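Local coordinates for protein oxygen-independent coproporphyrinogen III oxidase (Escherichia coli, PDB 1OLT) that catalyses the anaerobic oxidative decarboxylation of two propionate groups of coproporphyrinogen III to give protoporphyrinogen IX in haem biosynthesis, using a [4Fe-4S] cluster and S-adenosylmethionine, at residues A[175-178]-A[179-183]; A[184-188]-A[189-193]; A[194-197]-A[198-201]. All coordinates share one frame; numbering follows the deposited sequence. Where two conformers were deposited one is given.

Contact 1 (A[175-178]-A[179-183])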
# COMPACT_ATOMS: atom_id res chain seq x y z
N ASN A 175 6.85 -22.34 -1.14
CA ASN A 175 7.80 -23.21 -1.82
C ASN A 175 9.23 -23.06 -1.26
O ASN A 175 9.80 -21.95 -1.20
CB ASN A 175 7.78 -22.88 -3.31
CG ASN A 175 8.65 -23.81 -4.13
OD1 ASN A 175 9.91 -23.79 -4.01
ND2 ASN A 175 8.00 -24.69 -4.91
N LYS A 176 9.79 -24.17 -0.80
CA LYS A 176 11.06 -24.16 -0.11
C LYS A 176 12.28 -23.79 -0.99
O LYS A 176 13.18 -23.16 -0.54
CB LYS A 176 11.30 -25.57 0.55
CG LYS A 176 10.16 -25.94 1.59
CD LYS A 176 9.96 -24.79 2.68
CE LYS A 176 11.05 -24.68 3.70
NZ LYS A 176 10.68 -23.63 4.66
N GLU A 177 12.29 -24.23 -2.24
CA GLU A 177 13.36 -23.83 -3.18
C GLU A 177 13.31 -22.34 -3.44
O GLU A 177 14.32 -21.68 -3.43
CB GLU A 177 13.24 -24.63 -4.49
CG GLU A 177 14.22 -24.18 -5.53
CD GLU A 177 14.13 -24.99 -6.83
OE1 GLU A 177 13.05 -25.40 -7.26
OE2 GLU A 177 15.18 -25.17 -7.43
N VAL A 178 12.13 -21.79 -3.67
CA VAL A 178 11.96 -20.37 -3.89
C VAL A 178 12.48 -19.59 -2.64
O VAL A 178 13.24 -18.59 -2.77
CB VAL A 178 10.51 -20.02 -4.19
CG1 VAL A 178 10.35 -18.53 -4.26
CG2 VAL A 178 10.07 -20.71 -5.50
N GLN A 179 12.08 -20.04 -1.46
CA GLN A 179 12.53 -19.41 -0.19
C GLN A 179 14.04 -19.39 -0.09
O GLN A 179 14.63 -18.37 0.26
CB GLN A 179 11.95 -20.12 1.04
CG GLN A 179 10.44 -19.93 1.18
CD GLN A 179 9.87 -20.60 2.41
OE1 GLN A 179 10.62 -21.18 3.22
NE2 GLN A 179 8.55 -20.46 2.60
N ARG A 180 14.67 -20.51 -0.43
CA ARG A 180 16.11 -20.59 -0.35
C ARG A 180 16.77 -19.62 -1.32
O ARG A 180 17.72 -18.92 -0.93
CB ARG A 180 16.57 -21.99 -0.62
CG ARG A 180 18.04 -22.21 -0.62
CD ARG A 180 18.35 -23.68 -0.42
NE ARG A 180 18.05 -24.07 0.99
CZ ARG A 180 18.52 -25.14 1.55
NH1 ARG A 180 19.37 -26.01 0.87
NH2 ARG A 180 18.16 -25.35 2.78
N LEU A 181 16.26 -19.57 -2.55
CA LEU A 181 16.80 -18.64 -3.58
C LEU A 181 16.64 -17.14 -3.27
O LEU A 181 17.39 -16.32 -3.79
CB LEU A 181 16.22 -18.94 -4.94
CG LEU A 181 16.61 -20.30 -5.45
CD1 LEU A 181 15.74 -20.60 -6.64
CD2 LEU A 181 18.12 -20.45 -5.86
N VAL A 182 15.71 -16.78 -2.40
CA VAL A 182 15.52 -15.40 -2.04
C VAL A 182 15.84 -15.13 -0.59
O VAL A 182 15.59 -14.02 -0.10
CB VAL A 182 14.09 -14.87 -2.38
CG1 VAL A 182 13.78 -15.06 -3.84
CG2 VAL A 182 12.98 -15.54 -1.52
N ASN A 183 16.46 -16.09 0.10
CA ASN A 183 16.86 -15.92 1.50
C ASN A 183 15.72 -15.60 2.41
O ASN A 183 15.85 -14.73 3.28
CB ASN A 183 17.98 -14.83 1.63
CG ASN A 183 18.69 -14.90 2.95
OD1 ASN A 183 18.77 -16.00 3.60
ND2 ASN A 183 19.25 -13.71 3.40
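Lys-176 brings CD, CE and NZ against OE1 of Gln-179, one helical turn on, the two side chains crossing at a slant. Bends at chi2 (-54°) and chi3 (-72°) swing an otherwise outward-pointing side chain back along the helix, bringing NZ of Lys-176 to 2.8 Å from OE1 of Gln-179. The ammonium also has a stronger partner, a salt bridge to Glu-185. Gln-179 is buried, and both ends of its amide are engaged: OE1 additionally accepts from the backbone N of Gln-186, while NE2 donates to Asp-173 O, which together fix the rotation of the group. Its CG lies 3.2 Å from Asn-175 O, the same carbonyl that receives Gln-179 N. On another flank Glu-177 and Leu-181 run side by side in the same direction, with CG of Glu-177 4.0 Å from CD1 of Leu-181. Val-182 sets its CG2 methyl 3.3 Å from Val-178 O, and Val-182 N gives that oxygen only a weak bond (3.1 Å). The first turn is tied down by Asn-175, whose OD1 accepts an almost straight bond (169°) from Val-178 N at 3.0 Å. Beyond Val-182, which packs near Phe-68 and Arg-184 of one of the two S-adenosylmethionine sites, Asn-183 takes a positive phi and sends ND2 to Leu-65 O. A short helix with an asparagine N-cap at one end and a Schellman motif at the other is complete.

Contact 2 (A[184-188]-A[189-193]); sequences REQDE and EFIFA. With SAM (S-adenosylmethionine), chain C.
The Phe-192 ring has Glu-188 O at its edge, near the ring plane, with CD1 of Phe-192 3.3 Å from that oxygen. Alongside it runs the extended Glu-188 chain, whose CG approaches CE1 of Phe-192 to 4.0 Å; carboxylate and ring planes differ by 40°. The Arg-184 guanidinium is likewise met at its edges. Its NH1 donates to O of S-adenosylmethionine at 2.9 Å and its NH2 to OXT at 2.9 Å, both nearly straight, so that the fork grips the whole carboxylate of the ligand. The third donor, NE of Arg-184, reaches OE1 of Gln-186 at 2.9 Å from above the amide plane (42° out of it). Gln-186 is therefore a second-shell residue: its NE2 is anchored on Val-171 O, and it braces the arginine in turn. With CG between the backbone N and carbonyl carbon (chi1 57°), the extended chain of Gln-186 crosses Ile-191 at an angle, and CD1 of Ile-191 rests 3.8 Å from CD of Gln-186. Ile-191 packs on Met-169 and Val-171 of strand 166-172. Asp-187 starts the helix, its OD1 accepting Phe-190 N at 3.1 Å from above the carboxylate plane, while its side chain crosses that of Phe-190 at about a right angle. An aspartate N-cap closes the loop joining helix 176-182 to helix 188-200, which carries Arg-184 to the ligand carboxylate in one of the two S-adenosylmethionine sites of this radical SAM enzyme.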
# COMPACT_ATOMS: atom_id res chain seq x y z
N ARG A 184 14.58 -16.30 2.22
CA ARG A 184 13.44 -16.12 3.08
C ARG A 184 12.89 -17.48 3.57
O ARG A 184 11.70 -17.77 3.54
CB ARG A 184 12.31 -15.32 2.44
CG ARG A 184 11.37 -14.70 3.56
CD ARG A 184 10.21 -14.24 3.01
NE ARG A 184 9.22 -13.86 3.98
CZ ARG A 184 8.91 -12.63 4.35
NH1 ARG A 184 9.59 -11.57 3.93
NH2 ARG A 184 7.87 -12.48 5.17
N GLU A 185 13.81 -18.31 4.06
CA GLU A 185 13.46 -19.54 4.70
C GLU A 185 12.55 -19.19 5.90
O GLU A 185 12.88 -18.35 6.70
CB GLU A 185 14.70 -20.26 5.21
CG GLU A 185 14.40 -21.47 6.07
CD GLU A 185 13.82 -22.58 5.26
OE1 GLU A 185 14.23 -22.67 4.07
OE2 GLU A 185 12.99 -23.38 5.84
N GLN A 186 11.44 -19.89 5.99
CA GLN A 186 10.46 -19.68 7.04
C GLN A 186 9.71 -20.99 7.32
O GLN A 186 9.62 -21.97 6.47
CB GLN A 186 9.51 -18.46 6.68
CG GLN A 186 8.89 -18.58 5.52
CD GLN A 186 8.27 -17.28 4.93
OE1 GLN A 186 8.32 -16.18 5.48
NE2 GLN A 186 7.62 -17.50 3.80
N ASP A 187 9.23 -21.07 8.55
CA ASP A 187 8.65 -22.32 9.01
C ASP A 187 7.14 -22.28 8.74
O ASP A 187 6.46 -21.49 9.32
CB ASP A 187 8.95 -22.46 10.50
CG ASP A 187 8.50 -23.77 11.06
OD1 ASP A 187 7.33 -24.20 10.87
OD2 ASP A 187 9.27 -24.45 11.71
N GLU A 188 6.65 -23.16 7.86
CA GLU A 188 5.26 -23.16 7.43
C GLU A 188 4.33 -23.41 8.63
O GLU A 188 3.26 -22.78 8.75
CB GLU A 188 5.03 -24.25 6.40
CG GLU A 188 3.61 -24.33 5.89
CD GLU A 188 3.45 -25.38 4.78
OE1 GLU A 188 4.15 -25.33 3.76
OE2 GLU A 188 2.70 -26.28 4.98
N GLU A 189 4.71 -24.31 9.51
CA GLU A 189 3.88 -24.59 10.69
C GLU A 189 3.76 -23.41 11.57
O GLU A 189 2.68 -23.13 12.13
CB GLU A 189 4.40 -25.79 11.50
CG GLU A 189 4.26 -27.09 10.76
CD GLU A 189 2.82 -27.53 10.64
OE1 GLU A 189 2.00 -27.22 11.56
OE2 GLU A 189 2.48 -28.20 9.61
N PHE A 190 4.83 -22.64 11.68
CA PHE A 190 4.77 -21.44 12.48
C PHE A 190 3.90 -20.35 11.82
O PHE A 190 3.20 -19.59 12.52
CB PHE A 190 6.16 -20.92 12.78
CG PHE A 190 6.15 -19.75 13.72
CD1 PHE A 190 5.88 -19.94 15.07
CD2 PHE A 190 6.32 -18.48 13.26
CE1 PHE A 190 5.85 -18.87 15.93
CE2 PHE A 190 6.26 -17.41 14.12
CZ PHE A 190 6.02 -17.64 15.47
N ILE A 191 3.96 -20.23 10.50
CA ILE A 191 3.06 -19.30 9.83
C ILE A 191 1.61 -19.60 10.12
O ILE A 191 0.82 -18.68 10.42
CB ILE A 191 3.36 -19.20 8.34
CG1 ILE A 191 4.70 -18.49 8.15
CG2 ILE A 191 2.29 -18.43 7.60
CD1 ILE A 191 5.26 -18.64 6.71
N PHE A 192 1.23 -20.87 10.02
CA PHE A 192 -0.14 -21.30 10.35
C PHE A 192 -0.46 -21.01 11.82
O PHE A 192 -1.55 -20.51 12.15
CB PHE A 192 -0.32 -22.79 10.09
CG PHE A 192 -0.75 -23.08 8.69
CD1 PHE A 192 0.16 -22.92 7.64
CD2 PHE A 192 -2.04 -23.52 8.41
CE1 PHE A 192 -0.19 -23.15 6.32
CE2 PHE A 192 -2.41 -23.76 7.09
CZ PHE A 192 -1.49 -23.55 6.03
N ALA A 193 0.49 -21.31 12.72
CA ALA A 193 0.25 -21.04 14.14
C ALA A 193 0.01 -19.55 14.40
O ALA A 193 -0.86 -19.15 15.16
CB ALA A 193 1.43 -21.55 15.01
N SAM C . 8.70 -6.86 6.58
CA SAM C . 7.53 -7.72 6.65
C SAM C . 7.66 -9.02 5.85
O SAM C . 8.53 -9.09 4.92
OXT SAM C . 6.94 -9.92 6.23
CB SAM C . 6.36 -6.90 6.08
CG SAM C . 6.06 -6.87 4.61
SD SAM C . 7.21 -5.97 3.59
CE SAM C . 7.32 -4.34 4.34
C5' SAM C . 6.08 -5.36 2.23
C4' SAM C . 5.77 -6.29 1.00
O4' SAM C . 6.32 -5.83 -0.23
C3' SAM C . 6.37 -7.67 1.13
O3' SAM C . 5.70 -8.51 2.08
C2' SAM C . 6.39 -8.18 -0.32
O2' SAM C . 5.22 -8.95 -0.61
C1' SAM C . 6.36 -6.92 -1.13
N9 SAM C . 7.52 -6.73 -1.98
C8 SAM C . 8.75 -6.34 -1.53
N7 SAM C . 9.58 -6.24 -2.57
C5 SAM C . 8.86 -6.54 -3.70
C6 SAM C . 9.20 -6.60 -5.06
N6 SAM C . 10.42 -6.30 -5.52
N1 SAM C . 8.23 -6.95 -5.95
C2 SAM C . 6.94 -7.26 -5.50
N3 SAM C . 6.60 -7.20 -4.19
C4 SAM C . 7.57 -6.86 -3.31

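Contact 3 (A[194-197]-A[198-201]); sequences LLNH and AREI
Ala-198 presses its methyl group onto the backbone of the preceding turn, with CB 3.4 Å from Leu-195 O and 3.6 Å from Leu-194 O. This is the tightly packed side: the methyl group also meets Leu-167 of strand 166-172 and Leu-156 of helix 154-161. Leu-194, one turn earlier on the same flank, covers Met-169 and Leu-156. Further round the helix, His-197 and Ile-201 cross at a slant. With CG1 of Ile-201 between its backbone N and carbonyl carbon (chi1 68°), CG2 is left beside the backbone N, where it comes 3.6 Å from CE1 of His-197; the more distant CD1 sits over one face of the imidazole. The ring is steadied from outside by Asp-157, whose OD1 is hydrogen-bonded to NE2 of His-197. CG1 of Ile-201 lies 3.3 Å from His-197 O. That oxygen also accepts Ile-201 N at 3.0 Å, a bond made by the first residue to leave helical geometry, and Ile-201 O is then taken up by Arg-160. The helix is the longer of the two in a beta-alpha-beta crossover of the radical SAM core: the connection joins the parallel neighbours 166-172 and 207-212, and the helix packs its inner flank on the first of these strands. The opposite character belongs to the flank of Asn-196, Arg-199 and Glu-200, which is more polar and more open to solvent. Leu-195, buried beside it against Thr-206, crosses Arg-199 obliquely, with CD2 of Leu-195 3.3 Å from NH2 of Arg-199. The guanidinium takes its firmer hold on Asn-233 O, through the same NH2. Glu-200, on the last helical turn, is exposed to solvent.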
# COMPACT_ATOMS: atom_id res chain seq x y z
N LEU A 194 0.81 -18.73 13.78
CA LEU A 194 0.76 -17.32 14.00
C LEU A 194 -0.56 -16.74 13.51
O LEU A 194 -1.22 -16.00 14.23
CB LEU A 194 1.92 -16.65 13.28
CG LEU A 194 2.30 -15.23 13.63
CD1 LEU A 194 2.75 -15.09 15.05
CD2 LEU A 194 3.43 -14.77 12.66
N LEU A 195 -0.95 -17.10 12.28
CA LEU A 195 -2.21 -16.54 11.73
C LEU A 195 -3.43 -17.06 12.45
O LEU A 195 -4.36 -16.29 12.74
CB LEU A 195 -2.26 -16.75 10.21
CG LEU A 195 -3.43 -16.08 9.49
CD1 LEU A 195 -2.98 -15.65 8.06
CD2 LEU A 195 -4.70 -17.04 9.39
N ASN A 196 -3.45 -18.33 12.78
CA ASN A 196 -4.55 -18.86 13.55
C ASN A 196 -4.65 -18.29 15.01
O ASN A 196 -5.73 -18.07 15.51
CB ASN A 196 -4.54 -20.38 13.47
CG ASN A 196 -5.02 -20.89 12.06
OD1 ASN A 196 -4.28 -21.55 11.33
ND2 ASN A 196 -6.27 -20.52 11.69
N HIS A 197 -3.53 -17.99 15.63
CA HIS A 197 -3.51 -17.33 16.91
C HIS A 197 -4.06 -15.86 16.76
O HIS A 197 -4.82 -15.38 17.63
CB HIS A 197 -2.08 -17.33 17.53
CG HIS A 197 -2.02 -16.78 18.92
ND1 HIS A 197 -2.88 -17.20 19.92
CD2 HIS A 197 -1.22 -15.85 19.48
CE1 HIS A 197 -2.60 -16.54 21.04
NE2 HIS A 197 -1.61 -15.71 20.78
N ALA A 198 -3.66 -15.18 15.70
CA ALA A 198 -4.14 -13.83 15.43
C ALA A 198 -5.66 -13.86 15.37
O ALA A 198 -6.30 -13.09 16.01
CB ALA A 198 -3.57 -13.29 14.15
N ARG A 199 -6.21 -14.82 14.64
CA ARG A 199 -7.65 -14.97 14.51
C ARG A 199 -8.32 -15.28 15.86
O ARG A 199 -9.38 -14.69 16.21
CB ARG A 199 -7.95 -16.10 13.48
CG ARG A 199 -9.39 -16.29 13.21
CD ARG A 199 -9.82 -17.58 12.33
NE ARG A 199 -8.80 -18.10 11.41
CZ ARG A 199 -8.69 -17.74 10.12
NH1 ARG A 199 -9.49 -16.81 9.56
NH2 ARG A 199 -7.76 -18.30 9.39
N GLU A 200 -7.72 -16.20 16.60
CA GLU A 200 -8.25 -16.59 17.88
C GLU A 200 -8.33 -15.45 18.90
O GLU A 200 -9.25 -15.42 19.68
CB GLU A 200 -7.50 -17.82 18.43
CG GLU A 200 -7.90 -19.10 17.69
CD GLU A 200 -7.40 -20.34 18.36
OE1 GLU A 200 -6.22 -20.35 18.76
OE2 GLU A 200 -8.20 -21.32 18.49
N ILE A 201 -7.39 -14.51 18.85
CA ILE A 201 -7.41 -13.38 19.80
C ILE A 201 -8.11 -12.12 19.24
O ILE A 201 -8.08 -11.09 19.86
CB ILE A 201 -6.01 -13.05 20.35
CG1 ILE A 201 -5.13 -12.50 19.29
CG2 ILE A 201 -5.39 -14.31 21.02
CD1 ILE A 201 -3.77 -12.22 19.86

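Followed from the N terminus, the three contacts lie in series along one run of chain, and none nests within or crosses another. Contact 1 closes the turns of the short helix 176-182, contact 2 the loop beyond it and the first turns of helix 188-200, and contact 3 the last turns of that second helix. Contacts 1 and 2 touch directly, and the probable backbone bond from Arg-184 N to Gln-179 O, 2.9 Å, joins helix to loop. Contacts 2 and 3 merely adjoin in sequence, while contacts 1 and 3 stay about 13 Å apart at their nearest atoms. Together they carry the chain from the cofactor end of strand 166-172 back towards strand 207-212.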